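Local coordinates for CRISPR-associated protein CasA/Cse1 (Thermus thermophilus, PDB 4AN8), which probably acts as a subunit of the type I-E Cascade ribonucleoprotein complex, taking part in the selection of foreign DNA during CRISPR adaptive immunity, at residues A[20-25]-A[42-47]; A[37-42]-A[198-203]; A[372-377]-A[447-452]. All blocks are in the same frame, centred on the assembly; numbering follows the deposited sequence.

Overall arrangement
Contacts 1 and 2 are neighbours, with centres about 10 Å apart, and they share Phe42, which faces strand 19-23 in one and the start of helix 199-206 in the other. Their segments alternate along the chain. Contact 1 lies within the small antiparallel sheet of strands 26-30, 19-23 and 44-45, and contact 2 joins the loop leading into that sheet's last strand to helix 199-206; Ile45 and Leu199 also pack together between them. Contact 3 comes later in the sequence, its centre about 34 Å from contact 1 and about 31 Å from contact 2. It belongs to the C-terminal helices, a four-helix bundle in Cse1 proteins, whereas the first two lie in the larger N-terminal part.

Contact 1 of 3, residues A[20-25]-A[42-47]; sequences PVLKGG and FARIET
The Phe42 ring takes a methyl of Val21 on one face: CG2 stands 3.8 Å from the ring centroid, displaced toward the rim, in a CH-pi contact. Lys23 comes to the ring's edge, where its extended chain acts as hydrocarbon and brings CD within 3.8 Å of Phe42 CE1. Beta-branched Val21 divides its methyls between two partners: with CG1 anti to the carbonyl carbon (chi1 -69°), CG1 packs 3.9 Å from Ile45 CG1 while CG2 goes to the ring. The second flat group, the Arg44 guanidinium, has Leu22 CD2 over one face, 3.4 Å from NH2. At its edge Glu46 OE1 accepts from Arg44 NE at 2.8 Å, a salt bridge that helps to set the guanidinium's rotation and probably offsets its charge.

Antiparallel backbone bonds join the segments. Glu46 N gives a short, straight bond to Pro20 O (2.7 Å), while Leu22 uses both its polar atoms, N to Arg44 O (2.8 Å) and O from Ala43 N (2.9 Å). Proline suits position 20 because this bond needs only its carbonyl.

Strand 19-23 is the middle strand of a three-stranded sheet. Val21 bonds Val28 of strand 26-30 on its other edge, and Leu56 of helix 50-67 packs on Pro20 and Ile45.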
# COMPACT_ATOMS: atom_id res chain seq x y z
N PRO A 20 11.12 -12.57 -5.61
CA PRO A 20 12.11 -11.82 -6.39
C PRO A 20 12.82 -10.76 -5.55
O PRO A 20 12.17 -9.80 -5.12
CB PRO A 20 11.27 -11.14 -7.48
CG PRO A 20 9.82 -11.38 -7.10
CD PRO A 20 9.77 -12.01 -5.75
N VAL A 21 14.12 -10.92 -5.33
CA VAL A 21 14.89 -9.93 -4.57
C VAL A 21 16.09 -9.40 -5.37
O VAL A 21 16.69 -10.13 -6.16
CB VAL A 21 15.41 -10.53 -3.22
CG1 VAL A 21 14.26 -10.80 -2.24
CG2 VAL A 21 16.18 -11.82 -3.49
N LEU A 22 16.45 -8.15 -5.14
CA LEU A 22 17.62 -7.58 -5.80
C LEU A 22 18.88 -7.97 -5.04
O LEU A 22 18.99 -7.76 -3.82
CB LEU A 22 17.47 -6.06 -5.87
CG LEU A 22 18.25 -5.24 -6.90
CD1 LEU A 22 18.04 -5.76 -8.30
CD2 LEU A 22 17.81 -3.79 -6.80
N LYS A 23 19.82 -8.58 -5.74
CA LYS A 23 21.08 -8.99 -5.12
C LYS A 23 22.24 -8.68 -6.05
O LYS A 23 22.27 -9.16 -7.18
CB LYS A 23 21.06 -10.48 -4.82
CG LYS A 23 22.31 -10.94 -4.11
CD LYS A 23 22.24 -12.40 -3.72
CE LYS A 23 23.36 -12.74 -2.73
NZ LYS A 23 23.63 -14.21 -2.67
N GLY A 24 23.18 -7.87 -5.58
CA GLY A 24 24.30 -7.46 -6.41
C GLY A 24 23.83 -6.88 -7.74
O GLY A 24 24.44 -7.14 -8.77
N GLY A 25 22.74 -6.13 -7.72
CA GLY A 25 22.23 -5.48 -8.92
C GLY A 25 21.40 -6.34 -9.86
O GLY A 25 20.89 -5.85 -10.87
N PHE A 42 20.18 -8.83 0.52
CA PHE A 42 19.36 -8.29 -0.59
C PHE A 42 18.98 -6.82 -0.42
O PHE A 42 18.63 -6.39 0.68
CB PHE A 42 18.08 -9.10 -0.78
CG PHE A 42 18.29 -10.56 -0.63
CD1 PHE A 42 19.09 -11.25 -1.54
CD2 PHE A 42 17.75 -11.24 0.45
CE1 PHE A 42 19.29 -12.63 -1.40
CE2 PHE A 42 17.97 -12.60 0.60
CZ PHE A 42 18.73 -13.30 -0.33
N ALA A 43 19.05 -6.06 -1.50
CA ALA A 43 18.72 -4.65 -1.42
C ALA A 43 17.24 -4.50 -1.08
O ALA A 43 16.85 -3.62 -0.30
CB ALA A 43 19.06 -3.92 -2.75
N ARG A 44 16.43 -5.36 -1.67
CA ARG A 44 14.99 -5.29 -1.46
C ARG A 44 14.26 -6.39 -2.23
O ARG A 44 14.84 -7.07 -3.08
CB ARG A 44 14.46 -3.94 -1.93
CG ARG A 44 14.75 -3.68 -3.38
CD ARG A 44 14.08 -2.41 -3.86
NE ARG A 44 14.44 -2.12 -5.24
CZ ARG A 44 15.48 -1.38 -5.60
NH1 ARG A 44 16.28 -0.84 -4.68
NH2 ARG A 44 15.73 -1.16 -6.88
N ILE A 45 12.98 -6.55 -1.90
CA ILE A 45 12.09 -7.34 -2.71
C ILE A 45 11.79 -6.49 -3.93
O ILE A 45 11.48 -5.31 -3.80
CB ILE A 45 10.81 -7.66 -1.95
CG1 ILE A 45 11.07 -8.84 -1.00
CG2 ILE A 45 9.69 -7.98 -2.91
CD1 ILE A 45 9.96 -9.12 -0.09
N GLU A 46 11.93 -7.10 -5.11
CA GLU A 46 11.96 -6.39 -6.37
C GLU A 46 10.93 -6.94 -7.36
O GLU A 46 11.12 -8.00 -7.97
CB GLU A 46 13.36 -6.47 -6.98
CG GLU A 46 13.49 -5.85 -8.37
CD GLU A 46 13.45 -4.32 -8.36
OE1 GLU A 46 13.30 -3.71 -7.27
OE2 GLU A 46 13.58 -3.73 -9.45
N THR A 47 9.86 -6.20 -7.56
CA THR A 47 8.82 -6.63 -8.46
C THR A 47 8.19 -5.41 -9.12
O THR A 47 8.11 -4.35 -8.51
CB THR A 47 7.73 -7.45 -7.70
OG1 THR A 47 6.57 -7.59 -8.53
CG2 THR A 47 7.34 -6.75 -6.38

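Contact 2 of 3, residues A[37-42]-A[198-203]; sequences LRAHEF and NLLETL
Ala39 presses its methyl against the first turn of the helix that begins at Leu199, with CB 3.5 Å from Leu200 N and 3.8 Å from Leu200 CB. This is the tight part of the contact. The small methyl of Ala39 lets the 3-10 turn of residues 39-41 lie close to the helix backbone, with Ala39 CA 4.6 Å from Leu200 CA. Asn198 belongs to the same close fit, its CB 3.1 Å from Phe42 O and also beside the carbonyl of His40. Next to it, Leu199 has CG turned away from its backbone N (chi1 -177°), and its CD2 meets Phe42 CD2 at 4.1 Å, so that the buried leucine adds aliphatic cover to the aromatic ring. Leu199 also packs on His57 of helix 50-67.

Polar links run between the backbones. Leu199 N donates to Phe42 O at 2.8 Å, a good bond at 155°. Leu200 N reaches Ala39 O only weakly, at 3.4 Å, and that carbonyl also accepts from Phe42 N.

Toward solvent the fit relaxes. His40 is exposed, and although its CB stays near Leu200 CD2, the imidazole leads away from the helix, with Glu41 CG over one of its faces. A polar ring is well placed at such a margin.

At the start of the helix Asn198 is the N-cap. A chi1 of 53° turns its side chain back over the first turn, where OD1 accepts from Glu201 N at 2.9 Å. Asparagine is a favoured residue here because its short amide can replace the missing helical acceptor. The whole is a side-chain-capped helix N-terminus whose first N-H bonds the carbonyl of Phe42, just after a distant 3-10 turn, and whose second only weakly reaches that of Ala39 inside it.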
# COMPACT_ATOMS: atom_id res chain seq x y z
N LEU A 37 16.70 -15.61 6.76
CA LEU A 37 18.01 -15.89 7.33
C LEU A 37 19.12 -15.08 6.66
O LEU A 37 20.12 -14.80 7.27
CB LEU A 37 18.32 -17.38 7.21
CG LEU A 37 17.25 -18.21 7.91
CD1 LEU A 37 17.46 -19.70 7.67
CD2 LEU A 37 17.24 -17.88 9.41
N ARG A 38 18.93 -14.71 5.41
CA ARG A 38 19.94 -13.91 4.72
C ARG A 38 19.40 -12.57 4.21
O ARG A 38 19.83 -12.08 3.18
CB ARG A 38 20.57 -14.71 3.59
CG ARG A 38 21.43 -15.86 4.09
CD ARG A 38 21.92 -16.71 2.95
NE ARG A 38 22.06 -15.93 1.72
CZ ARG A 38 22.50 -16.41 0.56
NH1 ARG A 38 22.87 -17.69 0.45
NH2 ARG A 38 22.57 -15.61 -0.50
N ALA A 39 18.47 -11.98 4.96
CA ALA A 39 17.83 -10.73 4.55
C ALA A 39 18.83 -9.62 4.24
O ALA A 39 18.64 -8.85 3.29
CB ALA A 39 16.84 -10.26 5.60
N HIS A 40 19.89 -9.53 5.03
CA HIS A 40 20.88 -8.46 4.88
C HIS A 40 21.55 -8.46 3.51
O HIS A 40 22.04 -7.43 3.07
CB HIS A 40 21.94 -8.55 5.98
CG HIS A 40 22.88 -9.71 5.82
ND1 HIS A 40 22.51 -11.01 6.11
CD2 HIS A 40 24.15 -9.77 5.37
CE1 HIS A 40 23.53 -11.82 5.86
NE2 HIS A 40 24.53 -11.09 5.41
N GLU A 41 21.57 -9.59 2.82
CA GLU A 41 22.26 -9.67 1.53
C GLU A 41 21.49 -9.05 0.36
O GLU A 41 22.08 -8.78 -0.68
CB GLU A 41 22.63 -11.12 1.20
CG GLU A 41 23.53 -11.80 2.23
CD GLU A 41 23.84 -13.26 1.87
OE1 GLU A 41 23.61 -13.64 0.70
OE2 GLU A 41 24.30 -14.01 2.76
N PHE A 42 20.18 -8.83 0.52
CA PHE A 42 19.36 -8.29 -0.59
C PHE A 42 18.98 -6.82 -0.42
O PHE A 42 18.63 -6.39 0.68
CB PHE A 42 18.08 -9.10 -0.78
CG PHE A 42 18.29 -10.56 -0.63
CD1 PHE A 42 19.09 -11.25 -1.54
CD2 PHE A 42 17.75 -11.24 0.45
CE1 PHE A 42 19.29 -12.63 -1.40
CE2 PHE A 42 17.97 -12.60 0.60
CZ PHE A 42 18.73 -13.30 -0.33
N ASN A 198 18.57 -2.43 2.98
CA ASN A 198 18.50 -3.82 2.58
C ASN A 198 17.22 -4.40 3.14
O ASN A 198 16.51 -3.75 3.90
CB ASN A 198 19.73 -4.61 3.02
CG ASN A 198 20.01 -4.48 4.50
OD1 ASN A 198 19.15 -4.72 5.34
ND2 ASN A 198 21.23 -4.09 4.83
N LEU A 199 16.94 -5.64 2.76
CA LEU A 199 15.73 -6.31 3.16
C LEU A 199 15.67 -6.50 4.67
O LEU A 199 14.59 -6.42 5.27
CB LEU A 199 15.61 -7.67 2.43
CG LEU A 199 14.31 -8.44 2.73
CD1 LEU A 199 13.04 -7.57 2.44
CD2 LEU A 199 14.26 -9.79 1.98
N LEU A 200 16.81 -6.76 5.30
CA LEU A 200 16.81 -6.86 6.76
C LEU A 200 16.29 -5.58 7.38
O LEU A 200 15.41 -5.62 8.25
CB LEU A 200 18.20 -7.16 7.32
CG LEU A 200 18.29 -7.11 8.85
CD1 LEU A 200 17.53 -8.25 9.43
CD2 LEU A 200 19.75 -7.17 9.29
N GLU A 201 16.81 -4.44 6.95
CA GLU A 201 16.39 -3.17 7.54
C GLU A 201 14.90 -2.96 7.31
O GLU A 201 14.16 -2.55 8.23
CB GLU A 201 17.19 -2.00 6.97
CG GLU A 201 18.67 -2.06 7.33
CD GLU A 201 19.51 -0.88 6.80
OE1 GLU A 201 19.01 -0.01 6.05
OE2 GLU A 201 20.71 -0.83 7.13
N THR A 202 14.45 -3.25 6.09
CA THR A 202 13.06 -3.04 5.74
C THR A 202 12.15 -3.88 6.64
O THR A 202 11.25 -3.34 7.28
CB THR A 202 12.80 -3.28 4.25
OG1 THR A 202 13.54 -2.31 3.50
CG2 THR A 202 11.30 -3.15 3.92
N LEU A 203 12.39 -5.19 6.71
CA LEU A 203 11.65 -6.02 7.66
C LEU A 203 11.69 -5.44 9.08
O LEU A 203 10.65 -5.32 9.73
CB LEU A 203 12.15 -7.47 7.65
CG LEU A 203 11.86 -8.18 6.33
CD1 LEU A 203 12.40 -9.59 6.32
CD2 LEU A 203 10.35 -8.17 5.97

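Contact 3 of 3, residues A[372-377]-A[447-452]; sequences PKAEEN and RVEEEA
Asn377 and Val448 make the one hydrogen bond across this contact. Asn377 ND2 donates to Val448 O at 2.9 Å and 168°, with the acceptor lying in the plane of the amide, although the donor is tilted 27° from the carbonyl plane of Val448. CG lies anti to the carbonyl carbon of Asn377 (chi1 -72°), which swings the amide from the helix toward the loop. Asparagine suits the place: it is short enough to stay close to the helix, and its amide N-H serves a backbone acceptor in a loop without regular secondary structure.

The same carbonyl draws a weaker polar contact, since Ala374 CA approaches Val448 O at 3.5 Å in a fairly straight CA-H...O arrangement. One loop oxygen is thus met by two residues spaced about one helical turn apart.

Apolar packing lies beside this bond. Val448 CG1 rests on Ala374 CB at 3.7 Å, while Val448 CG2 lies against Ala374 O (3.5 Å), with Asn377 CB further off at 4.1 Å. The small Ala374 side chain permits the close approach, and Glu449 CG adds a looser touch on its CB at 4.2 Å.

Among the charged side chains, it is mainly the aliphatic parts that touch. In Lys373, CG stands opposite the backbone N, which puts it 3.5 Å from Glu449 O; the chain bends beyond it. Glu449 sends its carboxylate the other way, where OE2 accepts from Gly368 N and is hydrogen-bonded to Ser367 OG. Glu451 is poorly ordered and exposed.

The contact sets the first turns of helix 372-403 against the connection between helices 429-446 and 453-476. Asn377 also packs on Ser453 and Leu454 at the start of the latter helix, and Pro366, in the loop preceding helix 372-403, meets Val448 and Glu449.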
# COMPACT_ATOMS: atom_id res chain seq x y z
N PRO A 372 5.97 17.60 17.50
CA PRO A 372 4.98 18.69 17.40
C PRO A 372 5.37 19.77 16.39
O PRO A 372 4.50 20.30 15.69
CB PRO A 372 4.97 19.28 18.81
CG PRO A 372 5.35 18.14 19.70
CD PRO A 372 6.36 17.34 18.90
N LYS A 373 6.65 20.11 16.31
CA LYS A 373 7.09 21.14 15.39
C LYS A 373 6.94 20.66 13.95
O LYS A 373 6.29 21.32 13.14
CB LYS A 373 8.54 21.56 15.70
CG LYS A 373 9.23 22.38 14.61
CD LYS A 373 8.35 23.50 14.05
CE LYS A 373 8.06 24.58 15.07
NZ LYS A 373 7.32 25.72 14.45
N ALA A 374 7.53 19.51 13.63
CA ALA A 374 7.37 18.93 12.30
C ALA A 374 5.88 18.77 11.96
O ALA A 374 5.47 19.11 10.86
CB ALA A 374 8.11 17.60 12.20
N GLU A 375 5.08 18.26 12.89
CA GLU A 375 3.67 18.07 12.60
C GLU A 375 3.02 19.41 12.30
O GLU A 375 2.19 19.53 11.41
CB GLU A 375 2.95 17.32 13.72
CG GLU A 375 3.38 15.85 13.82
CD GLU A 375 2.61 15.03 14.83
OE1 GLU A 375 1.52 15.45 15.28
OE2 GLU A 375 3.09 13.93 15.18
N GLU A 376 3.44 20.43 13.05
CA GLU A 376 2.93 21.78 12.89
C GLU A 376 3.29 22.30 11.51
O GLU A 376 2.43 22.83 10.79
CB GLU A 376 3.51 22.70 13.97
CG GLU A 376 3.54 24.18 13.63
CD GLU A 376 4.37 24.99 14.61
OE1 GLU A 376 4.31 24.70 15.83
OE2 GLU A 376 5.10 25.91 14.17
N ASN A 377 4.55 22.14 11.13
CA ASN A 377 5.00 22.55 9.80
C ASN A 377 4.23 21.85 8.68
O ASN A 377 3.86 22.48 7.68
CB ASN A 377 6.50 22.32 9.63
CG ASN A 377 7.31 23.30 10.42
OD1 ASN A 377 6.85 24.40 10.72
ND2 ASN A 377 8.53 22.91 10.78
N ARG A 447 12.61 17.97 4.90
CA ARG A 447 13.06 19.00 5.84
C ARG A 447 11.94 19.49 6.77
O ARG A 447 12.01 20.59 7.32
CB ARG A 447 13.68 20.18 5.09
CG ARG A 447 14.83 19.78 4.17
CD ARG A 447 15.47 20.99 3.51
NE ARG A 447 16.04 20.66 2.20
CZ ARG A 447 16.64 21.54 1.40
NH1 ARG A 447 16.75 22.81 1.77
NH2 ARG A 447 17.12 21.15 0.22
N VAL A 448 10.93 18.66 6.97
CA VAL A 448 9.74 19.10 7.69
C VAL A 448 10.04 19.55 9.13
O VAL A 448 9.26 20.31 9.71
CB VAL A 448 8.61 18.02 7.64
CG1 VAL A 448 8.86 16.90 8.66
CG2 VAL A 448 7.24 18.67 7.85
N GLU A 449 11.14 19.09 9.70
CA GLU A 449 11.49 19.44 11.07
C GLU A 449 11.95 20.90 11.20
O GLU A 449 11.54 21.61 12.12
CB GLU A 449 12.59 18.51 11.61
CG GLU A 449 12.22 17.04 11.61
CD GLU A 449 12.76 16.28 10.38
OE1 GLU A 449 12.97 16.92 9.32
OE2 GLU A 449 12.96 15.04 10.50
N GLU A 450 12.79 21.34 10.27
CA GLU A 450 13.33 22.69 10.24
C GLU A 450 12.27 23.76 10.04
O GLU A 450 11.38 23.60 9.20
CB GLU A 450 14.36 22.80 9.11
CG GLU A 450 15.46 21.79 9.22
CD GLU A 450 16.14 21.51 7.90
OE1 GLU A 450 16.39 22.47 7.13
OE2 GLU A 450 16.42 20.32 7.63
N GLU A 451 12.37 24.85 10.80
CA GLU A 451 11.49 26.01 10.65
C GLU A 451 11.61 26.62 9.25
O GLU A 451 10.61 27.03 8.66
CB GLU A 451 11.85 27.08 11.68
CG GLU A 451 11.83 26.61 13.12
CD GLU A 451 12.32 27.68 14.08
OE1 GLU A 451 13.08 28.56 13.63
OE2 GLU A 451 11.93 27.64 15.27
N ALA A 452 12.84 26.68 8.75
CA ALA A 452 13.12 27.22 7.42
C ALA A 452 12.25 26.62 6.31
O ALA A 452 12.09 27.22 5.25
CB ALA A 452 14.60 26.99 7.09